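Local coordinates for torso (Bombyx mori, PDB 5AOQ), which is a probable receptor tyrosine kinase whose extracellular part binds prothoracicotropic hormone, stimulating MAPK signalling that probably helps initiate metamorphosis, at residues A[157-162]-A[235-240]; A[172-177]-A[214-219]; A[177-182]-A[209-214]; A[187-192]-A[203-208]. One frame throughout, in Å; residues are numbered along the deposited sequence.

In the fold
The four contacts illustrate how one fibronectin type III sandwich, the second of Torso, is held together within its sheets and across them. Interactions 2 and 3 join the same two neighbouring strands, 171-179 and 212-218, through backbone hydrogen bonds; they share Phe177 and Asp214. Interaction 4 builds the hairpin 189-195/198-205 of the opposite sheet and carries the residues implicated in hormone binding, together with a disulfide to the first domain. Interaction 1 differs in kind: it bridges the two sheets by side chains, with no clear hydrogen bond. Aromatic and aliphatic groups fill the interior, notably Phe177, Trp179, Phe213 and Ile191, while charged and glycosylated residues lie outward.

Interaction 1. Residues A[157-162]-A[235-240]; sequences VTQEFK and TKHKYK. With NAG (2-acetamido-2-deoxy-beta-D-glucopyranose), chain E.
Thr235 OG1 hydrogen-bonds Asn156 OD1, just before the segment 157-162, and meets Val157 CG2 at 3.3 Å. The methyl on the other branch, Thr235 CG2, lies 3.3 Å from Val157 O. Next along the pair, Gln159 and His237 slide past one another in opposite directions. Gln159 CB stands over the centre of the imidazole, a CH-pi contact 4.2 Å from the ring centroid, and the amide slants over the same face to the CG-CD2 rim, OE1 coming 3.1 Å from His237 CD2 with the two planes turned 41° apart. The imidazole reaches across because His237 CG is anti to the backbone N (chi1 173°). At the ring's far edge, near its plane, Phe161 CE2 meets His237 NE2 at 3.2 Å; these two rings touch rim to rim. Tyr239 belongs to the same aromatic cluster, and its CB lies over a face of the Phe161 ring. The contact bridges the two sheets of the fibronectin sandwich at one margin: strand 159-167 borders strand 171-179, whose Trp179 and Phe177 back Gln159 and Phe161, and strand 233-240 borders strand 223-230 in the opposite sheet.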
# COMPACT_ATOMS: atom_id res chain seq x y z
N VAL A 157 29.54 -0.08 -12.41
CA VAL A 157 29.23 0.62 -13.65
C VAL A 157 29.55 2.11 -13.54
O VAL A 157 29.35 2.72 -12.49
CB VAL A 157 27.74 0.45 -14.04
CG1 VAL A 157 27.43 -1.00 -14.40
CG2 VAL A 157 26.81 0.94 -12.92
N THR A 158 30.07 2.68 -14.62
CA THR A 158 30.43 4.10 -14.67
C THR A 158 29.51 4.81 -15.66
O THR A 158 29.37 4.39 -16.81
CB THR A 158 31.90 4.32 -15.08
OG1 THR A 158 32.16 3.69 -16.34
CG2 THR A 158 32.83 3.75 -14.02
N GLN A 159 28.90 5.89 -15.20
CA GLN A 159 27.77 6.50 -15.89
C GLN A 159 28.11 7.85 -16.52
O GLN A 159 28.71 8.71 -15.88
CB GLN A 159 26.61 6.69 -14.91
CG GLN A 159 26.44 5.55 -13.93
CD GLN A 159 25.37 5.82 -12.90
OE1 GLN A 159 24.70 6.85 -12.93
NE2 GLN A 159 25.20 4.89 -11.96
N GLU A 160 27.73 8.00 -17.79
CA GLU A 160 27.79 9.30 -18.45
C GLU A 160 26.36 9.80 -18.62
O GLU A 160 25.41 9.01 -18.64
CB GLU A 160 28.51 9.20 -19.80
CG GLU A 160 27.72 8.49 -20.89
CD GLU A 160 28.50 8.42 -22.20
OE1 GLU A 160 29.74 8.49 -22.16
OE2 GLU A 160 27.86 8.29 -23.26
N PHE A 161 26.21 11.11 -18.75
CA PHE A 161 24.89 11.72 -18.81
C PHE A 161 24.90 12.99 -19.65
O PHE A 161 25.91 13.69 -19.73
CB PHE A 161 24.41 12.03 -17.39
CG PHE A 161 25.49 12.55 -16.50
CD1 PHE A 161 25.79 13.90 -16.45
CD2 PHE A 161 26.23 11.68 -15.71
CE1 PHE A 161 26.79 14.38 -15.63
CE2 PHE A 161 27.24 12.15 -14.89
CZ PHE A 161 27.51 13.50 -14.85
N LYS A 162 23.76 13.28 -20.27
CA LYS A 162 23.60 14.48 -21.08
C LYS A 162 22.27 15.15 -20.74
O LYS A 162 21.31 14.48 -20.37
CB LYS A 162 23.67 14.16 -22.57
CG LYS A 162 25.03 13.69 -23.04
CD LYS A 162 25.02 13.36 -24.53
CE LYS A 162 26.41 13.02 -25.04
NZ LYS A 162 26.39 12.61 -26.47
N THR A 235 25.16 0.66 -7.85
CA THR A 235 26.08 1.76 -8.07
C THR A 235 25.38 3.08 -7.80
O THR A 235 24.57 3.54 -8.60
CB THR A 235 26.65 1.77 -9.49
OG1 THR A 235 27.42 0.58 -9.71
CG2 THR A 235 27.54 2.99 -9.71
N LYS A 236 25.71 3.69 -6.66
CA LYS A 236 25.17 4.99 -6.31
C LYS A 236 26.02 6.07 -6.97
O LYS A 236 27.25 6.05 -6.88
CB LYS A 236 25.14 5.18 -4.79
CG LYS A 236 24.58 3.98 -4.04
CD LYS A 236 24.20 4.33 -2.62
CE LYS A 236 23.78 3.11 -1.83
NZ LYS A 236 24.94 2.37 -1.26
N HIS A 237 25.36 7.00 -7.64
CA HIS A 237 26.04 7.99 -8.47
C HIS A 237 25.45 9.38 -8.29
O HIS A 237 24.39 9.69 -8.83
CB HIS A 237 25.96 7.56 -9.94
CG HIS A 237 26.48 8.59 -10.90
ND1 HIS A 237 27.83 8.77 -11.13
CD2 HIS A 237 25.84 9.48 -11.68
CE1 HIS A 237 27.99 9.74 -12.02
NE2 HIS A 237 26.80 10.19 -12.37
N LYS A 238 26.15 10.21 -7.53
CA LYS A 238 25.73 11.60 -7.34
C LYS A 238 26.08 12.41 -8.58
O LYS A 238 27.06 12.13 -9.27
CB LYS A 238 26.40 12.21 -6.11
CG LYS A 238 25.93 11.63 -4.79
CD LYS A 238 26.59 12.35 -3.62
CE LYS A 238 26.10 11.80 -2.28
NZ LYS A 238 26.75 12.48 -1.13
N TYR A 239 25.27 13.42 -8.87
CA TYR A 239 25.52 14.30 -10.00
C TYR A 239 24.70 15.59 -9.88
O TYR A 239 23.60 15.57 -9.34
CB TYR A 239 25.19 13.59 -11.31
CG TYR A 239 23.71 13.33 -11.52
CD1 TYR A 239 23.11 12.19 -11.00
CD2 TYR A 239 22.92 14.23 -12.22
CE1 TYR A 239 21.77 11.95 -11.18
CE2 TYR A 239 21.57 13.99 -12.40
CZ TYR A 239 21.00 12.85 -11.88
OH TYR A 239 19.66 12.61 -12.06
N LYS A 240 25.25 16.68 -10.39
CA LYS A 240 24.61 17.99 -10.30
C LYS A 240 24.18 18.45 -11.69
O LYS A 240 24.95 18.35 -12.65
CB LYS A 240 25.55 19.00 -9.66
CG LYS A 240 24.90 20.35 -9.33
CD LYS A 240 25.91 21.29 -8.70
CE LYS A 240 25.27 22.62 -8.31
NZ LYS A 240 24.21 22.46 -7.28
C1 NAG E . 33.05 0.41 -16.89
C2 NAG E . 33.13 -0.97 -16.24
C3 NAG E . 33.91 -0.89 -14.92
C4 NAG E . 35.24 -0.17 -15.10
C5 NAG E . 35.07 1.14 -15.86
C6 NAG E . 36.38 1.79 -16.23
C7 NAG E . 31.28 -2.53 -16.69
C8 NAG E . 29.90 -2.95 -16.29
N2 NAG E . 31.80 -1.51 -16.00
O3 NAG E . 34.12 -2.20 -14.42
O4 NAG E . 35.78 0.15 -13.81
O5 NAG E . 34.36 0.91 -17.08
O6 NAG E . 37.50 1.01 -15.84
O7 NAG E . 31.90 -3.09 -17.59

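Interaction 2. Residues A[172-177]-A[214-219]; sequences TINGKF and DVENLV
A beta bulge interrupts the antiparallel pairing of strands 171-179 and 212-218, neighbours in the three-stranded sheet of the fibronectin sandwich. Ile173 pairs with Leu218 and Gly175 with Val215, so the chain 214-219 spends one residue more than 172-177 between the two bridges. Gly175 N donates to Val215 O at 2.8 Å, and Leu218 N to Ile173 O at 3.1 Å; the return bonds, from Val215 N and Ile173 N, are weak. On the inward face, Ile173 and Leu218 cross at about a right angle, CB to CB 3.8 Å, and Leu218 CD1 lies over Gly175, 4.0 Å from its CA. Val215 CG2 meets the ring of Phe177 obliquely at CE1, 3.3 Å away; Val215 CG1 is anti to the backbone N (chi1 -178°), which puts CG2 beside that N, against the ring. Among the polar side chains, Asn174 lays its amide across Glu216, OD1 3.3 Å from CB, with amide and carboxylate planes 46° apart. Replacing Asn174 by an alanine would remove that amide and is likely to leave the Glu216 chain freer to turn. Lys176 and Asp214 run side by side, pointing the same way, yet Lys176 NZ stays 4.5 Å from Asp214 OD1. Opposite charges at that separation probably attract each other only loosely, leaving the two sound backbone bonds and the inward apolar packing as the firmer ties.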
# COMPACT_ATOMS: atom_id res chain seq x y z
N THR A 172 12.27 23.95 -19.12
CA THR A 172 12.36 22.63 -18.48
C THR A 172 13.57 21.84 -18.96
O THR A 172 13.95 21.91 -20.13
CB THR A 172 11.09 21.80 -18.73
OG1 THR A 172 9.93 22.53 -18.31
CG2 THR A 172 11.15 20.47 -17.97
N ILE A 173 14.17 21.08 -18.05
CA ILE A 173 15.37 20.28 -18.33
C ILE A 173 15.06 18.79 -18.43
O ILE A 173 14.46 18.21 -17.53
CB ILE A 173 16.45 20.47 -17.24
CG1 ILE A 173 16.73 21.96 -17.01
CG2 ILE A 173 17.73 19.73 -17.62
CD1 ILE A 173 17.31 22.68 -18.20
N ASN A 174 15.48 18.18 -19.54
CA ASN A 174 15.41 16.73 -19.70
C ASN A 174 16.82 16.14 -19.71
O ASN A 174 17.71 16.64 -20.40
CB ASN A 174 14.68 16.35 -20.99
CG ASN A 174 13.17 16.49 -20.87
OD1 ASN A 174 12.61 16.44 -19.78
ND2 ASN A 174 12.50 16.66 -22.01
N GLY A 175 17.02 15.07 -18.93
CA GLY A 175 18.34 14.48 -18.77
C GLY A 175 18.37 13.00 -19.11
O GLY A 175 17.61 12.20 -18.56
N LYS A 176 19.28 12.63 -20.02
CA LYS A 176 19.44 11.25 -20.45
C LYS A 176 20.73 10.65 -19.88
O LYS A 176 21.78 11.30 -19.88
CB LYS A 176 19.45 11.16 -21.97
CG LYS A 176 19.48 9.73 -22.51
CD LYS A 176 19.38 9.68 -24.03
CE LYS A 176 18.00 10.11 -24.51
NZ LYS A 176 17.86 9.96 -25.99
N PHE A 177 20.63 9.42 -19.40
CA PHE A 177 21.73 8.75 -18.69
C PHE A 177 22.10 7.43 -19.35
O PHE A 177 21.23 6.69 -19.82
CB PHE A 177 21.34 8.50 -17.23
CG PHE A 177 21.06 9.76 -16.45
CD1 PHE A 177 19.92 10.50 -16.69
CD2 PHE A 177 21.94 10.19 -15.47
CE1 PHE A 177 19.66 11.65 -15.97
CE2 PHE A 177 21.69 11.34 -14.75
CZ PHE A 177 20.54 12.07 -15.01
N ASP A 214 16.04 7.80 -19.22
CA ASP A 214 15.61 9.18 -19.42
C ASP A 214 15.10 9.78 -18.11
O ASP A 214 14.55 9.07 -17.27
CB ASP A 214 14.52 9.26 -20.49
CG ASP A 214 14.94 8.61 -21.80
OD1 ASP A 214 16.16 8.59 -22.08
OD2 ASP A 214 14.06 8.13 -22.53
N VAL A 215 15.30 11.08 -17.95
CA VAL A 215 14.78 11.81 -16.80
C VAL A 215 14.17 13.13 -17.26
O VAL A 215 14.68 13.76 -18.19
CB VAL A 215 15.87 12.07 -15.75
CG1 VAL A 215 15.30 12.80 -14.54
CG2 VAL A 215 16.52 10.77 -15.32
N GLU A 216 13.09 13.54 -16.60
CA GLU A 216 12.40 14.77 -16.95
C GLU A 216 12.10 15.62 -15.72
O GLU A 216 12.31 15.18 -14.58
CB GLU A 216 11.09 14.45 -17.68
CG GLU A 216 11.28 13.56 -18.91
CD GLU A 216 9.97 13.23 -19.59
OE1 GLU A 216 8.93 13.79 -19.19
OE2 GLU A 216 9.98 12.42 -20.54
N ASN A 217 11.63 16.83 -15.97
CA ASN A 217 11.25 17.76 -14.91
C ASN A 217 12.43 18.16 -14.02
O ASN A 217 12.24 18.55 -12.87
CB ASN A 217 10.14 17.16 -14.05
CG ASN A 217 9.05 16.51 -14.89
OD1 ASN A 217 8.80 16.91 -16.03
ND2 ASN A 217 8.41 15.49 -14.33
N LEU A 218 13.64 18.07 -14.56
CA LEU A 218 14.83 18.54 -13.86
C LEU A 218 14.90 20.06 -13.89
O LEU A 218 14.21 20.70 -14.67
CB LEU A 218 16.10 17.93 -14.47
CG LEU A 218 16.29 16.42 -14.31
CD1 LEU A 218 17.50 15.96 -15.11
CD2 LEU A 218 16.44 16.05 -12.84
N VAL A 219 15.74 20.62 -13.02
CA VAL A 219 15.94 22.06 -12.96
C VAL A 219 17.42 22.41 -12.89
O VAL A 219 18.27 21.54 -12.68
CB VAL A 219 15.21 22.67 -11.75
CG1 VAL A 219 13.71 22.43 -11.86
CG2 VAL A 219 15.75 22.11 -10.45

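Interaction 3. Residues A[177-182]-A[209-214]; sequences FVWNTT and AHPSFD. With NAG (2-acetamido-2-deoxy-beta-D-glucopyranose), chain E.
Pro211 lays its ring against the indole of Trp179. Its CG sits 3.5 Å above the indole plane, offset toward the rim, and makes a CH-pi contact with the five-membered ring, while Pro211 CB touches Trp179 CZ2 at 3.5 Å. The indole reaches this place with Trp179 CG between its own backbone N and carbonyl carbon (chi1 59°). Phe213 CB approaches the indole differently, at the edge and near its plane, 4.2 Å from Trp179 CZ3. With an alanine in place of Trp179, Pro211 would probably lose the surface its CG and CB rest on, opening a gap beside Phe213. This is the interior of the fibronectin type III sandwich: Phe189 of the facing sheet meets Trp179 edge to face, and Ile191 and Ile205 also touch it. Around that centre the antiparallel strands pair through Phe177 and Phe213, where Phe177 N donates to Phe213 O at 2.7 Å and Phe213 N returns a bond to Phe177 O at 2.8 Å. Phe213 O also lies in the plane of the Phe177 ring, at its edge. Beyond the paired strands, Thr181 CG2 presses on Pro211 CD at 3.5 Å, although Thr181 and Asn180 are poorly ordered. Farther out Asn180 turns away from the partner segment; its ND2 carries the N-linked sugar, bonded to C1 of the N-acetylglucosamine at 1.4 Å, and its OD1 accepts a hydrogen bond from the backbone N of Thr158.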
# COMPACT_ATOMS: atom_id res chain seq x y z
N PHE A 177 20.63 9.42 -19.40
CA PHE A 177 21.73 8.75 -18.69
C PHE A 177 22.10 7.43 -19.35
O PHE A 177 21.23 6.69 -19.82
CB PHE A 177 21.34 8.50 -17.23
CG PHE A 177 21.06 9.76 -16.45
CD1 PHE A 177 19.92 10.50 -16.69
CD2 PHE A 177 21.94 10.19 -15.47
CE1 PHE A 177 19.66 11.65 -15.97
CE2 PHE A 177 21.69 11.34 -14.75
CZ PHE A 177 20.54 12.07 -15.01
N VAL A 178 23.40 7.15 -19.39
CA VAL A 178 23.92 5.92 -19.99
C VAL A 178 25.14 5.44 -19.20
O VAL A 178 25.82 6.24 -18.57
CB VAL A 178 24.30 6.14 -21.48
CG1 VAL A 178 24.88 4.87 -22.09
CG2 VAL A 178 23.09 6.60 -22.28
N TRP A 179 25.40 4.14 -19.24
CA TRP A 179 26.58 3.58 -18.58
C TRP A 179 27.11 2.35 -19.31
O TRP A 179 26.38 1.71 -20.07
CB TRP A 179 26.24 3.23 -17.12
CG TRP A 179 25.12 2.25 -16.97
CD1 TRP A 179 25.23 0.91 -16.72
CD2 TRP A 179 23.72 2.53 -17.06
NE1 TRP A 179 23.98 0.35 -16.64
CE2 TRP A 179 23.03 1.32 -16.85
CE3 TRP A 179 22.97 3.69 -17.29
CZ2 TRP A 179 21.64 1.23 -16.86
CZ3 TRP A 179 21.59 3.60 -17.30
CH2 TRP A 179 20.94 2.38 -17.09
N ASN A 180 28.37 2.02 -19.07
CA ASN A 180 29.01 0.91 -19.76
C ASN A 180 28.58 -0.45 -19.22
O ASN A 180 28.20 -0.58 -18.06
CB ASN A 180 30.54 1.03 -19.69
CG ASN A 180 31.09 0.96 -18.27
OD1 ASN A 180 30.40 1.29 -17.31
ND2 ASN A 180 32.35 0.51 -18.15
N THR A 181 28.66 -1.45 -20.09
CA THR A 181 28.26 -2.81 -19.76
C THR A 181 29.47 -3.73 -19.73
O THR A 181 30.48 -3.47 -20.38
CB THR A 181 27.24 -3.37 -20.77
OG1 THR A 181 27.88 -3.57 -22.04
CG2 THR A 181 26.07 -2.40 -20.95
N THR A 182 29.37 -4.80 -18.96
CA THR A 182 30.43 -5.80 -18.87
C THR A 182 30.51 -6.61 -20.16
O THR A 182 29.78 -6.35 -21.12
CB THR A 182 30.23 -6.76 -17.68
OG1 THR A 182 31.17 -7.83 -17.77
CG2 THR A 182 28.81 -7.33 -17.67
N ALA A 209 20.92 -4.12 -25.68
CA ALA A 209 22.30 -4.07 -26.15
C ALA A 209 23.07 -2.99 -25.39
O ALA A 209 24.22 -3.18 -25.01
CB ALA A 209 22.35 -3.81 -27.64
N HIS A 210 22.41 -1.85 -25.19
CA HIS A 210 23.00 -0.74 -24.45
C HIS A 210 21.91 -0.03 -23.64
O HIS A 210 20.99 0.56 -24.21
CB HIS A 210 23.68 0.25 -25.41
CG HIS A 210 24.62 -0.41 -26.37
ND1 HIS A 210 25.87 -0.85 -26.00
CD2 HIS A 210 24.49 -0.70 -27.69
CE1 HIS A 210 26.47 -1.39 -27.04
NE2 HIS A 210 25.66 -1.31 -28.08
N PRO A 211 22.01 -0.09 -22.30
CA PRO A 211 20.95 0.50 -21.47
C PRO A 211 20.97 2.02 -21.48
O PRO A 211 22.02 2.63 -21.65
CB PRO A 211 21.28 -0.03 -20.07
CG PRO A 211 22.75 -0.22 -20.08
CD PRO A 211 23.09 -0.67 -21.48
N SER A 212 19.79 2.62 -21.31
CA SER A 212 19.66 4.07 -21.28
C SER A 212 18.49 4.46 -20.39
O SER A 212 17.48 3.76 -20.36
CB SER A 212 19.46 4.63 -22.69
OG SER A 212 18.27 4.11 -23.27
N PHE A 213 18.64 5.57 -19.67
CA PHE A 213 17.60 6.02 -18.76
C PHE A 213 17.30 7.50 -18.94
O PHE A 213 18.19 8.34 -18.81
CB PHE A 213 18.02 5.74 -17.31
CG PHE A 213 16.99 6.15 -16.30
CD1 PHE A 213 15.80 5.45 -16.18
CD2 PHE A 213 17.22 7.22 -15.45
CE1 PHE A 213 14.86 5.82 -15.25
CE2 PHE A 213 16.28 7.59 -14.51
CZ PHE A 213 15.09 6.89 -14.41
N ASP A 214 16.04 7.80 -19.22
CA ASP A 214 15.61 9.18 -19.42
C ASP A 214 15.10 9.78 -18.11
O ASP A 214 14.55 9.07 -17.27
CB ASP A 214 14.52 9.26 -20.49
CG ASP A 214 14.94 8.61 -21.80
OD1 ASP A 214 16.16 8.59 -22.08
OD2 ASP A 214 14.06 8.13 -22.53
C1 NAG E . 33.05 0.41 -16.89
C2 NAG E . 33.13 -0.97 -16.24
C3 NAG E . 33.91 -0.89 -14.92
C4 NAG E . 35.24 -0.17 -15.10
C5 NAG E . 35.07 1.14 -15.86
C6 NAG E . 36.38 1.79 -16.23
C7 NAG E . 31.28 -2.53 -16.69
C8 NAG E . 29.90 -2.95 -16.29
N2 NAG E . 31.80 -1.51 -16.00
O3 NAG E . 34.12 -2.20 -14.42
O4 NAG E . 35.78 0.15 -13.81
O5 NAG E . 34.36 0.91 -17.08
O6 NAG E . 37.50 1.01 -15.84
O7 NAG E . 31.90 -3.09 -17.59

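Interaction 4. Residues A[187-192]-A[203-208]; sequences LCFDIA and AKIWPT
Residues 189-192 and 203-205 run antiparallel, their directions 156° apart, as the open end of the beta hairpin formed by strands 189-195 and 198-205 in the second fibronectin type III domain. Phe189 pairs with Ile205 and Ile191 with Ala203, each pair joined by two backbone hydrogen bonds. Phe189 N donates to Ile205 O at 2.9 Å, and Ile191 N to Ala203 O at 2.8 Å. Asp190 and Lys204 form the non-hydrogen-bonded pair between them, and both are implicated in binding prothoracicotropic hormone. Their side chains lie alongside each other and point the same way, so that Asp190 OD2 rests on the aliphatic part of Lys204, 3.6 Å from CG. The charged ends find firmer partners outside the hairpin: Asp190 OD1 forms a salt bridge with Arg73, and Lys204 NZ one with Glu109, beside a long, weak ion pair to Glu28 of the hormone chain. On the face with Phe189, Ile191 and Ile205 the packing is apolar. Ile191 CD1 comes 3.3 Å from Ile205 CG1 as the two side chains cross at a slant, and Phe189 CB lies 4.1 Å from Ile205 CB, with Ile205 CG2 at the edge of the phenyl ring. Past the paired strands, the disulfide of Cys188 with Cys66 ties this domain to the first one. Although Cys188 is poorly ordered, its sulfur stands beside its backbone N (chi1 -59°), which sets SG against the proline ring, 3.4 Å from Pro207 CD.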
# COMPACT_ATOMS: atom_id res chain seq x y z
N LEU A 187 22.29 -9.13 -19.21
CA LEU A 187 22.25 -8.10 -18.17
C LEU A 187 20.96 -7.27 -18.21
O LEU A 187 20.66 -6.62 -19.20
CB LEU A 187 23.45 -7.17 -18.30
CG LEU A 187 24.69 -7.52 -17.47
CD1 LEU A 187 25.62 -8.47 -18.22
CD2 LEU A 187 25.44 -6.26 -17.06
N CYS A 188 20.22 -7.32 -17.10
CA CYS A 188 19.08 -6.44 -16.88
C CYS A 188 19.46 -5.40 -15.82
O CYS A 188 20.51 -5.54 -15.18
CB CYS A 188 17.85 -7.23 -16.42
SG CYS A 188 17.31 -8.51 -17.58
N PHE A 189 18.64 -4.37 -15.64
CA PHE A 189 18.97 -3.32 -14.66
C PHE A 189 17.75 -2.74 -13.95
O PHE A 189 16.63 -2.79 -14.45
CB PHE A 189 19.74 -2.19 -15.35
CG PHE A 189 21.02 -2.64 -16.00
CD1 PHE A 189 22.14 -2.94 -15.24
CD2 PHE A 189 21.10 -2.77 -17.38
CE1 PHE A 189 23.31 -3.36 -15.85
CE2 PHE A 189 22.26 -3.18 -17.99
CZ PHE A 189 23.37 -3.47 -17.22
N ASP A 190 18.00 -2.17 -12.77
CA ASP A 190 16.99 -1.44 -12.00
C ASP A 190 17.51 -0.05 -11.63
O ASP A 190 18.56 0.08 -11.00
CB ASP A 190 16.61 -2.20 -10.73
CG ASP A 190 15.81 -3.45 -11.03
OD1 ASP A 190 16.41 -4.47 -11.42
OD2 ASP A 190 14.57 -3.41 -10.88
N ILE A 191 16.76 0.98 -12.01
CA ILE A 191 17.22 2.36 -11.88
C ILE A 191 16.36 3.16 -10.91
O ILE A 191 15.13 3.09 -10.94
CB ILE A 191 17.21 3.09 -13.24
CG1 ILE A 191 18.00 2.30 -14.28
CG2 ILE A 191 17.75 4.51 -13.10
CD1 ILE A 191 17.17 1.25 -15.00
N ALA A 192 17.03 3.94 -10.05
CA ALA A 192 16.36 4.88 -9.17
C ALA A 192 17.04 6.24 -9.25
O ALA A 192 18.27 6.32 -9.20
CB ALA A 192 16.37 4.36 -7.74
N ALA A 203 12.74 3.05 -12.46
CA ALA A 203 12.47 2.27 -13.66
C ALA A 203 13.16 0.92 -13.63
O ALA A 203 14.08 0.69 -12.84
CB ALA A 203 12.88 3.05 -14.90
N LYS A 204 12.72 0.02 -14.50
CA LYS A 204 13.27 -1.33 -14.60
C LYS A 204 13.63 -1.64 -16.06
O LYS A 204 12.75 -1.75 -16.90
CB LYS A 204 12.28 -2.35 -14.05
CG LYS A 204 12.79 -3.78 -14.00
CD LYS A 204 11.69 -4.75 -13.58
CE LYS A 204 11.20 -4.47 -12.17
NZ LYS A 204 10.21 -5.49 -11.70
N ILE A 205 14.92 -1.77 -16.33
CA ILE A 205 15.40 -1.97 -17.70
C ILE A 205 15.59 -3.45 -18.03
O ILE A 205 16.42 -4.14 -17.43
CB ILE A 205 16.73 -1.21 -17.96
CG1 ILE A 205 16.44 0.29 -18.12
CG2 ILE A 205 17.44 -1.74 -19.21
CD1 ILE A 205 17.66 1.16 -18.39
N TRP A 206 14.80 -3.91 -19.00
CA TRP A 206 14.91 -5.26 -19.55
C TRP A 206 16.22 -5.37 -20.31
O TRP A 206 16.86 -4.36 -20.59
CB TRP A 206 13.72 -5.55 -20.47
CG TRP A 206 12.39 -5.33 -19.82
CD1 TRP A 206 11.58 -4.24 -19.96
CD2 TRP A 206 11.71 -6.22 -18.92
NE1 TRP A 206 10.44 -4.40 -19.21
CE2 TRP A 206 10.50 -5.61 -18.57
CE3 TRP A 206 12.02 -7.48 -18.39
CZ2 TRP A 206 9.59 -6.21 -17.70
CZ3 TRP A 206 11.12 -8.07 -17.53
CH2 TRP A 206 9.92 -7.44 -17.19
N PRO A 207 16.64 -6.60 -20.65
CA PRO A 207 17.99 -6.70 -21.23
C PRO A 207 18.08 -6.08 -22.63
O PRO A 207 17.39 -6.53 -23.54
CB PRO A 207 18.25 -8.20 -21.27
CG PRO A 207 16.91 -8.83 -21.34
CD PRO A 207 15.94 -7.90 -20.67
N THR A 208 18.93 -5.07 -22.77
CA THR A 208 19.15 -4.41 -24.05
C THR A 208 20.63 -4.46 -24.43
O THR A 208 21.48 -4.80 -23.61
CB THR A 208 18.70 -2.93 -24.02
OG1 THR A 208 19.49 -2.21 -23.07
CG2 THR A 208 17.23 -2.83 -23.63